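Local coordinates for hypothetical protein Atu0120 (Agrobacterium tumefaciens, PDB 2I6H), which is of unknown function and forms an all-helical fold of the bacterial DUF924 family, at residues A[36-41]-A[129-134]; A[66-71]-A[87-92]; A[29-34]-A[83-88]. All blocks are in the same frame, centred on the assembly; numbering follows the deposited sequence.

Contact 1: A[36-41]-A[129-134]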
# COMPACT_ATOMS: atom_id res chain seq x y z
N ASP A 36 -17.02 -12.70 -6.70
CA ASP A 36 -18.05 -11.95 -5.91
C ASP A 36 -17.66 -11.84 -4.42
O ASP A 36 -17.77 -10.79 -3.80
CB ASP A 36 -19.40 -12.65 -6.03
CG ASP A 36 -20.10 -12.36 -7.33
OD1 ASP A 36 -19.61 -11.51 -8.11
OD2 ASP A 36 -21.16 -12.97 -7.56
N PHE A 37 -17.26 -12.96 -3.84
CA PHE A 37 -16.79 -12.99 -2.45
C PHE A 37 -15.61 -12.00 -2.24
O PHE A 37 -15.59 -11.24 -1.26
CB PHE A 37 -16.34 -14.42 -2.13
CG PHE A 37 -15.52 -14.55 -0.86
CD1 PHE A 37 -16.13 -14.78 0.38
CD2 PHE A 37 -14.12 -14.48 -0.90
CE1 PHE A 37 -15.35 -14.90 1.55
CE2 PHE A 37 -13.34 -14.60 0.27
CZ PHE A 37 -13.96 -14.81 1.48
N TRP A 38 -14.64 -12.04 -3.14
CA TRP A 38 -13.46 -11.15 -3.05
C TRP A 38 -13.88 -9.67 -3.14
O TRP A 38 -13.42 -8.81 -2.32
CB TRP A 38 -12.47 -11.51 -4.14
CG TRP A 38 -11.01 -11.04 -3.83
CD1 TRP A 38 -10.31 -10.05 -4.47
CD2 TRP A 38 -10.15 -11.54 -2.80
NE1 TRP A 38 -9.06 -9.91 -3.91
CE2 TRP A 38 -8.92 -10.82 -2.89
CE3 TRP A 38 -10.28 -12.54 -1.82
CZ2 TRP A 38 -7.85 -11.04 -2.03
CZ3 TRP A 38 -9.19 -12.78 -0.97
CH2 TRP A 38 -7.99 -12.04 -1.09
N LYS A 39 -14.73 -9.35 -4.12
CA LYS A 39 -15.16 -7.95 -4.31
C LYS A 39 -15.92 -7.45 -3.08
O LYS A 39 -15.68 -6.34 -2.57
CB LYS A 39 -16.01 -7.84 -5.58
CG LYS A 39 -15.19 -8.04 -6.90
CD LYS A 39 -16.19 -7.87 -8.08
CE LYS A 39 -15.58 -8.07 -9.44
NZ LYS A 39 -16.62 -8.16 -10.58
N LYS A 40 -16.78 -8.31 -2.54
CA LYS A 40 -17.59 -7.94 -1.36
C LYS A 40 -16.70 -7.68 -0.14
O LYS A 40 -16.92 -6.69 0.58
CB LYS A 40 -18.61 -9.02 -1.07
CG LYS A 40 -19.65 -8.61 -0.02
CD LYS A 40 -20.70 -9.73 0.10
CE LYS A 40 -21.90 -9.28 0.91
NZ LYS A 40 -21.55 -9.01 2.33
N ALA A 41 -15.69 -8.53 0.06
CA ALA A 41 -14.74 -8.39 1.17
C ALA A 41 -13.96 -7.07 1.08
O ALA A 41 -13.88 -6.33 2.06
CB ALA A 41 -13.78 -9.60 1.24
N GLU A 129 -9.14 -1.89 -12.49
CA GLU A 129 -7.83 -1.49 -12.04
C GLU A 129 -7.54 -1.99 -10.61
O GLU A 129 -6.44 -2.45 -10.36
CB GLU A 129 -7.68 0.04 -12.15
CG GLU A 129 -6.26 0.48 -12.00
CD GLU A 129 -6.08 1.99 -12.13
OE1 GLU A 129 -7.10 2.72 -12.16
OE2 GLU A 129 -4.90 2.42 -12.18
N ASP A 130 -8.55 -1.94 -9.73
CA ASP A 130 -8.48 -2.38 -8.32
C ASP A 130 -8.11 -3.85 -8.16
O ASP A 130 -7.56 -4.25 -7.14
CB ASP A 130 -9.87 -2.20 -7.66
CG ASP A 130 -10.15 -0.77 -7.23
OD1 ASP A 130 -9.21 0.05 -7.29
OD2 ASP A 130 -11.29 -0.47 -6.80
N LEU A 131 -8.52 -4.66 -9.15
CA LEU A 131 -8.31 -6.13 -9.09
C LEU A 131 -7.09 -6.60 -9.86
O LEU A 131 -6.66 -7.75 -9.74
CB LEU A 131 -9.56 -6.87 -9.57
CG LEU A 131 -10.82 -6.71 -8.70
CD1 LEU A 131 -12.00 -7.25 -9.48
CD2 LEU A 131 -10.69 -7.38 -7.31
N ARG A 132 -6.55 -5.73 -10.69
CA ARG A 132 -5.42 -6.08 -11.56
C ARG A 132 -4.21 -6.67 -10.82
O ARG A 132 -3.56 -7.61 -11.31
CB ARG A 132 -5.04 -4.80 -12.30
CG ARG A 132 -4.26 -4.98 -13.53
CD ARG A 132 -4.53 -3.74 -14.47
NE ARG A 132 -5.89 -3.67 -15.03
CZ ARG A 132 -6.45 -2.56 -15.51
NH1 ARG A 132 -5.78 -1.41 -15.47
NH2 ARG A 132 -7.66 -2.56 -16.03
N VAL A 133 -3.89 -6.08 -9.67
CA VAL A 133 -2.71 -6.50 -8.91
C VAL A 133 -2.70 -8.01 -8.57
O VAL A 133 -1.64 -8.61 -8.37
CB VAL A 133 -2.50 -5.63 -7.64
CG1 VAL A 133 -3.56 -5.92 -6.62
CG2 VAL A 133 -1.03 -5.86 -7.07
N PHE A 134 -3.89 -8.61 -8.45
CA PHE A 134 -3.94 -10.07 -8.16
C PHE A 134 -3.33 -11.00 -9.22
O PHE A 134 -2.93 -12.14 -8.90
CB PHE A 134 -5.33 -10.47 -7.66
CG PHE A 134 -5.71 -9.68 -6.44
CD1 PHE A 134 -5.08 -9.97 -5.23
CD2 PHE A 134 -6.54 -8.54 -6.53
CE1 PHE A 134 -5.31 -9.22 -4.08
CE2 PHE A 134 -6.79 -7.74 -5.35
CZ PHE A 134 -6.16 -8.10 -4.14
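The indole of Trp38 meets the phenyl ring of Phe134 edge to face. The two planes stand at 88°, and the centroids of the five-membered ring and the phenyl ring lie 4.7 Å apart. The indole gives its NE1 corner to the contact. NE1 comes down on one face of Phe134, offset toward the rim, and lies 3.4 Å from CZ. Farther along the same indole edge, CZ2 of Trp38 packs 3.7 Å from CE1 of Phe134. The opposite face of the phenyl ring is covered by CG1 of the neighbouring Val133. With chi1 at -158°, CG of Trp38 lies anti to the backbone N, and the indole extends from helix 29-41 toward 129-134.

Leu131 fills the place beside this pair. Its CD2 sits at the indole edge, in the ring plane, 3.9 Å from CD1 of Trp38. The two side chains run past each other in opposite directions. The other methyl, CD1 of Leu131, lies 3.7 Å from CE of Lys39. The extended lysine chain crosses the leucine at about a right angle. CG and CE of Lys39 are the atoms near Leu131; its NZ makes a salt bridge to Glu81.

Trp46 stacks on Trp38 and meets Phe134 edge to face, which makes an aromatic cluster. Leu84 and Leu88 of helix 80-97 also pack against the contact. The indole N-H corner over the pi face of Phe134 probably adds a weak electrostatic attraction to the packing. With its charge paired to Glu81, the exposed lysine can lend its alkyl chain to the apolar core.

Contact 2: A[66-71]-A[87-92]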
# COMPACT_ATOMS: atom_id res chain seq x y z
N PHE A 66 -8.28 -26.89 -3.63
CA PHE A 66 -7.74 -28.20 -3.95
C PHE A 66 -8.03 -28.65 -5.38
O PHE A 66 -7.15 -29.23 -6.04
CB PHE A 66 -8.09 -29.22 -2.87
CG PHE A 66 -7.21 -29.07 -1.65
CD1 PHE A 66 -5.96 -29.74 -1.58
CD2 PHE A 66 -7.59 -28.23 -0.62
CE1 PHE A 66 -5.10 -29.56 -0.46
CE2 PHE A 66 -6.75 -28.07 0.50
CZ PHE A 66 -5.52 -28.70 0.58
N ALA A 67 -9.21 -28.32 -5.88
CA ALA A 67 -9.57 -28.62 -7.28
C ALA A 67 -8.61 -27.90 -8.23
O ALA A 67 -8.09 -28.48 -9.19
CB ALA A 67 -11.03 -28.21 -7.59
N ALA A 68 -8.39 -26.62 -7.97
CA ALA A 68 -7.43 -25.84 -8.79
C ALA A 68 -6.04 -26.48 -8.75
O ALA A 68 -5.38 -26.62 -9.79
CB ALA A 68 -7.37 -24.40 -8.30
N ALA A 69 -5.57 -26.84 -7.54
CA ALA A 69 -4.25 -27.46 -7.33
C ALA A 69 -4.17 -28.84 -8.00
O ALA A 69 -3.09 -29.27 -8.36
CB ALA A 69 -3.94 -27.58 -5.82
N ARG A 70 -5.32 -29.52 -8.17
CA ARG A 70 -5.35 -30.84 -8.82
C ARG A 70 -5.44 -30.70 -10.34
O ARG A 70 -5.57 -31.70 -11.07
CB ARG A 70 -6.54 -31.67 -8.33
CG ARG A 70 -6.32 -32.33 -6.99
CD ARG A 70 -7.39 -33.41 -6.74
NE ARG A 70 -8.75 -32.88 -6.93
CZ ARG A 70 -9.50 -32.31 -5.98
NH1 ARG A 70 -9.06 -32.18 -4.72
NH2 ARG A 70 -10.73 -31.87 -6.28
N ARG A 71 -5.41 -29.46 -10.82
CA ARG A 71 -5.48 -29.16 -12.28
C ARG A 71 -6.85 -29.54 -12.87
O ARG A 71 -6.96 -30.00 -14.03
CB ARG A 71 -4.31 -29.82 -13.07
CG ARG A 71 -2.91 -29.45 -12.50
CD ARG A 71 -2.69 -27.92 -12.55
NE ARG A 71 -2.68 -27.45 -13.94
CZ ARG A 71 -1.58 -27.45 -14.72
NH1 ARG A 71 -0.41 -27.85 -14.23
NH2 ARG A 71 -1.66 -27.04 -15.99
N MSE A 87 -6.12 -16.96 -9.49
CA MSE A 87 -5.10 -16.23 -8.74
C MSE A 87 -5.48 -16.23 -7.25
O MSE A 87 -4.64 -16.48 -6.36
CB MSE A 87 -5.03 -14.76 -9.19
CG MSE A 87 -4.75 -14.50 -10.61
SE MSE A 87 -2.96 -15.25 -11.13
CE MSE A 87 -3.59 -16.87 -11.94
N LEU A 88 -6.76 -15.99 -6.98
CA LEU A 88 -7.27 -15.88 -5.61
C LEU A 88 -7.16 -17.22 -4.92
O LEU A 88 -6.77 -17.31 -3.74
CB LEU A 88 -8.70 -15.38 -5.63
CG LEU A 88 -8.82 -13.96 -6.18
CD1 LEU A 88 -10.32 -13.59 -6.16
CD2 LEU A 88 -7.98 -12.94 -5.41
N LEU A 89 -7.44 -18.30 -5.65
CA LEU A 89 -7.29 -19.64 -5.05
C LEU A 89 -5.84 -20.11 -4.84
O LEU A 89 -5.55 -20.84 -3.86
CB LEU A 89 -7.97 -20.65 -5.95
CG LEU A 89 -9.51 -20.53 -6.00
CD1 LEU A 89 -10.01 -21.53 -7.02
CD2 LEU A 89 -10.12 -20.83 -4.57
N LEU A 90 -4.94 -19.73 -5.76
CA LEU A 90 -3.60 -20.34 -5.78
C LEU A 90 -2.48 -19.46 -5.22
O LEU A 90 -1.43 -19.98 -4.81
CB LEU A 90 -3.22 -20.83 -7.18
CG LEU A 90 -4.15 -21.94 -7.71
CD1 LEU A 90 -3.85 -22.18 -9.16
CD2 LEU A 90 -3.99 -23.25 -6.86
N ASP A 91 -2.75 -18.15 -5.14
CA ASP A 91 -1.82 -17.19 -4.58
C ASP A 91 -2.32 -16.58 -3.27
O ASP A 91 -1.53 -16.43 -2.32
CB ASP A 91 -1.53 -16.07 -5.62
CG ASP A 91 -0.52 -15.03 -5.08
OD1 ASP A 91 0.71 -15.32 -5.06
OD2 ASP A 91 -0.99 -13.94 -4.66
N GLN A 92 -3.60 -16.20 -3.22
CA GLN A 92 -4.13 -15.57 -2.00
C GLN A 92 -4.57 -16.55 -0.91
O GLN A 92 -4.12 -16.47 0.25
CB GLN A 92 -5.26 -14.61 -2.34
CG GLN A 92 -4.78 -13.42 -3.15
CD GLN A 92 -3.87 -12.55 -2.34
OE1 GLN A 92 -4.32 -11.89 -1.40
NE2 GLN A 92 -2.56 -12.56 -2.67
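Leu90 reaches across to Ala68 and Ala69 with the end of its side chain. Its CB leaves helix 80-97 in the direction of 66-71. A chi1 of -63° turns the branch to the Ala68 side, and CG comes 4.1 Å from CB of Ala68. Of the two methyls, CD2 makes the closest approach, 3.8 Å from the same CB of Ala68. CD1 of Leu90 stays a little farther off, 4.2 Å from CB of Ala68. The CD2 methyl also stands 4.0 Å from the backbone N of Ala69 and reaches that residue's CB at 4.5 Å, a looser touch. Beyond the two segments, Leu90 also packs on Phe114 of helix 108-120.

The contact joins two helices of the all-helical DUF924 fold. On one side is the last turn of helix 51-69, on the other the middle of helix 80-97. Small alanines face branched leucines, and the backbones come close: the CA atoms of Ala68 and Leu89 are 7.2 Å apart. The end of helix 51-69 is closed by a Schellman motif, in which Arg71 takes a positive phi of 67°. Helix 80-97 widens into a pi turn over residues 88-92, just where Leu89 and Leu90 face the alanines.

Leu89 adds another methyl to the Ala68 site. Its CD1 lies 4.1 Å from CB of Ala68, so the methyl of Ala68 is met by two successive leucines. Leu89 also touches Ile34 of helix 29-41 and Trp76.

Contact 3: A[29-34]-A[83-88]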
# COMPACT_ATOMS: atom_id res chain seq x y z
N ALA A 29 -20.30 -21.19 -12.18
CA ALA A 29 -20.80 -20.40 -11.05
C ALA A 29 -19.75 -20.24 -9.96
O ALA A 29 -19.63 -19.17 -9.37
CB ALA A 29 -22.06 -21.03 -10.50
N LEU A 30 -19.00 -21.32 -9.68
CA LEU A 30 -18.00 -21.29 -8.61
C LEU A 30 -16.98 -20.17 -8.85
O LEU A 30 -16.59 -19.47 -7.90
CB LEU A 30 -17.31 -22.65 -8.52
CG LEU A 30 -16.26 -22.80 -7.38
CD1 LEU A 30 -16.90 -22.65 -5.99
CD2 LEU A 30 -15.62 -24.18 -7.54
N ALA A 31 -16.50 -20.02 -10.09
CA ALA A 31 -15.52 -18.96 -10.36
C ALA A 31 -16.12 -17.57 -10.07
O ALA A 31 -15.48 -16.71 -9.43
CB ALA A 31 -15.00 -19.05 -11.83
N ALA A 32 -17.35 -17.37 -10.50
CA ALA A 32 -18.04 -16.09 -10.27
C ALA A 32 -18.28 -15.87 -8.77
O ALA A 32 -18.16 -14.74 -8.27
CB ALA A 32 -19.36 -16.04 -11.04
N ASP A 33 -18.65 -16.93 -8.07
CA ASP A 33 -18.79 -16.87 -6.59
C ASP A 33 -17.52 -16.41 -5.92
O ASP A 33 -17.59 -15.64 -4.96
CB ASP A 33 -19.19 -18.24 -5.99
CG ASP A 33 -20.62 -18.67 -6.35
OD1 ASP A 33 -21.40 -17.84 -6.86
OD2 ASP A 33 -20.96 -19.86 -6.09
N ILE A 34 -16.35 -16.93 -6.36
CA ILE A 34 -15.07 -16.59 -5.71
C ILE A 34 -14.83 -15.09 -5.90
O ILE A 34 -14.49 -14.35 -4.95
CB ILE A 34 -13.91 -17.45 -6.28
CG1 ILE A 34 -14.08 -18.90 -5.77
CG2 ILE A 34 -12.55 -16.85 -5.93
CD1 ILE A 34 -13.30 -19.93 -6.64
N SER A 83 -10.03 -16.42 -14.49
CA SER A 83 -8.57 -16.48 -14.27
C SER A 83 -8.20 -15.72 -12.99
O SER A 83 -7.34 -16.16 -12.25
CB SER A 83 -7.77 -15.91 -15.44
OG SER A 83 -7.84 -16.78 -16.57
N LEU A 84 -8.85 -14.59 -12.76
CA LEU A 84 -8.72 -13.90 -11.46
C LEU A 84 -9.03 -14.87 -10.29
O LEU A 84 -8.31 -14.90 -9.29
CB LEU A 84 -9.65 -12.65 -11.40
CG LEU A 84 -9.71 -11.90 -10.04
CD1 LEU A 84 -8.28 -11.50 -9.58
CD2 LEU A 84 -10.64 -10.66 -10.10
N ALA A 85 -10.13 -15.63 -10.40
CA ALA A 85 -10.46 -16.63 -9.39
C ALA A 85 -9.30 -17.61 -9.16
O ALA A 85 -9.03 -17.98 -8.01
CB ALA A 85 -11.74 -17.39 -9.76
N LEU A 86 -8.66 -18.07 -10.25
CA LEU A 86 -7.46 -18.92 -10.11
C LEU A 86 -6.37 -18.25 -9.25
O LEU A 86 -5.77 -18.91 -8.39
CB LEU A 86 -6.90 -19.32 -11.46
CG LEU A 86 -7.74 -20.30 -12.29
CD1 LEU A 86 -7.04 -20.54 -13.63
CD2 LEU A 86 -7.94 -21.66 -11.51
N MSE A 87 -6.12 -16.96 -9.49
CA MSE A 87 -5.10 -16.23 -8.74
C MSE A 87 -5.48 -16.23 -7.25
O MSE A 87 -4.64 -16.48 -6.36
CB MSE A 87 -5.03 -14.76 -9.19
CG MSE A 87 -4.75 -14.50 -10.61
SE MSE A 87 -2.96 -15.25 -11.13
CE MSE A 87 -3.59 -16.87 -11.94
N LEU A 88 -6.76 -15.99 -6.98
CA LEU A 88 -7.27 -15.88 -5.61
C LEU A 88 -7.16 -17.22 -4.92
O LEU A 88 -6.77 -17.31 -3.74
CB LEU A 88 -8.70 -15.38 -5.63
CG LEU A 88 -8.82 -13.96 -6.18
CD1 LEU A 88 -10.32 -13.59 -6.16
CD2 LEU A 88 -7.98 -12.94 -5.41
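Ala31 and Ile34 meet Ala85 and Leu88 in buried, apolar side-chain packing between two helices, with the backbone O of Ala31 as the one polar atom that comes near. The contact joins the first helix of the all-helical DUF924 fold, 29-41, to helix 80-97. The short segments cross at 64°, with their axes 8.7 Å apart at closest approach. Small residues lie at the crossing. The CA atoms of Ala31 and Ala85 are 5.7 Å apart, and their CB atoms touch at 4.2 Å.

Ala85 points its methyl at the other helix. Besides CB of Ala31, CB of Ala85 meets O of Ala31 at 3.8 Å, a packing contact. It also meets CG2 of Ile34, at 4.0 Å from CB of Ala85.

One turn on, Leu88 meets Ile34. The leucine and isoleucine lie alongside with their tips pointing opposite ways. In Ile34 a chi1 of -71° sets CG2 anti to the backbone N, and this branch is the one that touches both Ala85 and Leu88. Trp76 packs on both Ala31 and Ala85. Ile34 also touches Phe61 of helix 51-69, and Leu88 touches Trp38 farther along helix 29-41. The same CG2 of Ile34 that rests on Ala85 lies 4.0 Å from CD1 of Leu88.

Overall arrangement
From the N terminus, helix 29-41 comes first and serves two contacts. Its early turns, 29-34, close a loop of 48 residues onto 83-88 in contact 3. Its later turns, 36-41, close a longer loop of 87 residues onto 129-134 in contact 1. These two loops cross along the chain. Contact 2 closes the shortest loop, 15 residues between 66-71 and 87-92, and falls within the span of contact 1. Contacts 2 and 3 share Met87 and Leu88. Helix 80-97 thus ties helix 29-41 to the end of helix 51-69. It also lies against both segments of contact 1.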